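Local coordinates for RNA-binding protein with serine-rich domain 1 (Homo sapiens, PDB 4A8X), which serves as an auxiliary component of the exon junction complex left on spliced mRNAs, its RNA recognition motif being required to form the ASAP complex, at residues Pro4-Ile9 with Tyr49-Phe54. Sequence-based numbering, arbitrary orientation.
Sequences PTKVHI and YAYVEF
T5 OG1 is held by two waters that bridge it to strand 49-54. One donates to E53 OE2, the other to F54 O. T5 OG1 itself lies 3.9 Å from E53 OE2, too far for a direct bond. Beyond T5 the strands pair antiparallel. V7 and V52 bond in both directions, with V7 N to V52 O at 2.7 Å. I9 and A50 do the same, and I9 N meets A50 O almost straight, at 177°. F54 N donates a hydrogen bond to T5 O.

K6, H8, Y51 and E53 share one face of the sheet. The H8 ring stands edge-on over one face of Y51, a T-shaped pair with planes at 74°. Its CD2 sits 3.7 Å from Y51 CZ, toward the rim. With CG anti to the backbone N (chi1 175°), H8 also brings NE2 to 3.6 Å from Y49 CB. An alanine here would remove the imidazole and would probably leave the Y51 ring freer to turn. K6 CE passes 3.9 Å from E53 OE2, but K6 NZ bonds to A84 O. On the other face V7 CG2 packs against V52 CB (4.0 Å) and touches the edge of F54 at CE2.

These are the two central strands of the RRM fold, where aromatic residues commonly bind RNA. Here W86 lies against K6, Y51 and E53. The outer edges pair with strands 75-82 and 31-39. V7 and F54 pack beneath the sheet on helix 57-67.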
loop_
_atom_site.group_PDB
_atom_site.type_symbol
_atom_site.label_atom_id
_atom_site.label_comp_id
_atom_site.label_asym_id
_atom_site.label_seq_id
_atom_site.Cartn_x
_atom_site.Cartn_y
_atom_site.Cartn_z
ATOM N N PRO A 4 -14.540 -23.974 -12.041
ATOM C CA PRO A 4 -14.905 -22.553 -11.969
ATOM C C PRO A 4 -13.985 -21.682 -12.810
ATOM O O PRO A 4 -12.825 -22.054 -13.007
ATOM C CB PRO A 4 -14.658 -22.221 -10.509
ATOM C CG PRO A 4 -13.549 -23.151 -10.086
ATOM C CD PRO A 4 -13.856 -24.434 -10.815
ATOM N N THR A 5 -14.482 -20.528 -13.249
ATOM C CA THR A 5 -13.654 -19.518 -13.927
ATOM C C THR A 5 -13.519 -18.199 -13.151
ATOM O O THR A 5 -12.727 -17.331 -13.526
ATOM C CB THR A 5 -14.269 -19.173 -15.271
ATOM O OG1 THR A 5 -15.628 -18.805 -15.061
ATOM C CG2 THR A 5 -14.219 -20.385 -16.246
ATOM N N LYS A 6 -14.281 -18.049 -12.074
ATOM C CA LYS A 6 -14.293 -16.799 -11.311
ATOM C C LYS A 6 -13.488 -16.954 -10.024
ATOM O O LYS A 6 -13.602 -17.969 -9.338
ATOM C CB LYS A 6 -15.729 -16.404 -10.998
ATOM C CG LYS A 6 -15.851 -15.007 -10.332
ATOM C CD LYS A 6 -17.299 -14.745 -9.820
ATOM C CE LYS A 6 -18.328 -14.836 -10.912
ATOM N NZ LYS A 6 -19.713 -14.761 -10.364
ATOM N N VAL A 7 -12.697 -15.950 -9.683
ATOM C CA VAL A 7 -11.896 -15.990 -8.460
ATOM C C VAL A 7 -12.120 -14.726 -7.595
ATOM O O VAL A 7 -12.304 -13.621 -8.138
ATOM C CB VAL A 7 -10.374 -16.125 -8.770
ATOM C CG1 VAL A 7 -10.083 -17.337 -9.723
ATOM C CG2 VAL A 7 -9.824 -14.860 -9.358
ATOM N N HIS A 8 -12.111 -14.904 -6.267
ATOM C CA HIS A 8 -12.167 -13.780 -5.312
ATOM C C HIS A 8 -10.732 -13.463 -4.883
ATOM O O HIS A 8 -9.977 -14.350 -4.473
ATOM C CB HIS A 8 -13.015 -14.165 -4.088
ATOM C CG HIS A 8 -13.030 -13.134 -2.995
ATOM N ND1 HIS A 8 -12.056 -13.068 -2.025
ATOM C CD2 HIS A 8 -13.917 -12.148 -2.707
ATOM C CE1 HIS A 8 -12.348 -12.090 -1.173
ATOM N NE2 HIS A 8 -13.465 -11.507 -1.570
ATOM N N ILE A 9 -10.350 -12.217 -5.008
ATOM C CA ILE A 9 -9.054 -11.737 -4.538
ATOM C C ILE A 9 -9.242 -10.897 -3.273
ATOM O O ILE A 9 -9.995 -9.925 -3.287
ATOM C CB ILE A 9 -8.376 -10.834 -5.605
ATOM C CG1 ILE A 9 -8.329 -11.527 -6.966
ATOM C CG2 ILE A 9 -6.993 -10.409 -5.156
ATOM C CD1 ILE A 9 -7.732 -12.950 -6.944
ATOM N N TYR A 49 -11.252 -5.918 -1.817
ATOM C CA TYR A 49 -11.324 -7.170 -2.539
ATOM C C TYR A 49 -11.839 -6.974 -3.975
ATOM O O TYR A 49 -12.373 -5.910 -4.308
ATOM C CB TYR A 49 -12.190 -8.154 -1.788
ATOM C CG TYR A 49 -13.653 -7.801 -1.724
ATOM C CD1 TYR A 49 -14.512 -8.121 -2.757
ATOM C CD2 TYR A 49 -14.168 -7.126 -0.617
ATOM C CE1 TYR A 49 -15.877 -7.788 -2.687
ATOM C CE2 TYR A 49 -15.511 -6.799 -0.532
ATOM C CZ TYR A 49 -16.361 -7.130 -1.569
ATOM O OH TYR A 49 -17.688 -6.791 -1.472
ATOM N N ALA A 50 -11.651 -8.002 -4.813
ATOM C CA ALA A 50 -12.154 -7.989 -6.180
ATOM C C ALA A 50 -12.564 -9.395 -6.626
ATOM O O ALA A 50 -12.010 -10.391 -6.154
ATOM C CB ALA A 50 -11.097 -7.446 -7.141
ATOM N N TYR A 51 -13.535 -9.474 -7.535
ATOM C CA TYR A 51 -13.771 -10.733 -8.240
ATOM C C TYR A 51 -13.233 -10.595 -9.656
ATOM O O TYR A 51 -13.404 -9.548 -10.312
ATOM C CB TYR A 51 -15.248 -11.082 -8.284
ATOM C CG TYR A 51 -15.882 -11.320 -6.950
ATOM C CD1 TYR A 51 -15.969 -12.605 -6.427
ATOM C CD2 TYR A 51 -16.416 -10.274 -6.219
ATOM C CE1 TYR A 51 -16.584 -12.841 -5.196
ATOM C CE2 TYR A 51 -17.052 -10.502 -4.984
ATOM C CZ TYR A 51 -17.117 -11.799 -4.490
ATOM O OH TYR A 51 -17.707 -12.063 -3.282
ATOM N N VAL A 52 -12.552 -11.637 -10.115
ATOM C CA VAL A 52 -12.045 -11.684 -11.482
ATOM C C VAL A 52 -12.546 -12.967 -12.178
ATOM O O VAL A 52 -12.361 -14.077 -11.667
ATOM C CB VAL A 52 -10.497 -11.600 -11.506
ATOM C CG1 VAL A 52 -9.980 -11.715 -12.921
ATOM C CG2 VAL A 52 -10.030 -10.254 -10.882
ATOM N N GLU A 53 -13.189 -12.809 -13.328
ATOM C CA GLU A 53 -13.680 -13.963 -14.082
ATOM C C GLU A 53 -12.879 -14.104 -15.355
ATOM O O GLU A 53 -12.787 -13.156 -16.136
ATOM C CB GLU A 53 -15.171 -13.818 -14.404
ATOM C CG GLU A 53 -15.662 -14.925 -15.300
ATOM C CD GLU A 53 -17.158 -14.936 -15.467
ATOM O OE1 GLU A 53 -17.654 -14.239 -16.377
ATOM O OE2 GLU A 53 -17.833 -15.661 -14.699
ATOM N N PHE A 54 -12.303 -15.289 -15.550
ATOM C CA PHE A 54 -11.490 -15.574 -16.718
ATOM C C PHE A 54 -12.339 -16.267 -17.779
ATOM O O PHE A 54 -13.474 -16.679 -17.518
ATOM C CB PHE A 54 -10.308 -16.454 -16.356
ATOM C CG PHE A 54 -9.291 -15.775 -15.489
ATOM C CD1 PHE A 54 -8.283 -14.984 -16.067
ATOM C CD2 PHE A 54 -9.333 -15.914 -14.103
ATOM C CE1 PHE A 54 -7.336 -14.352 -15.273
ATOM C CE2 PHE A 54 -8.402 -15.252 -13.282
ATOM C CZ PHE A 54 -7.385 -14.468 -13.878
HETATM O O HOH W 1 -18.279 -18.514 -13.147
HETATM O O HOH W 2 -16.234 -17.334 -17.720
#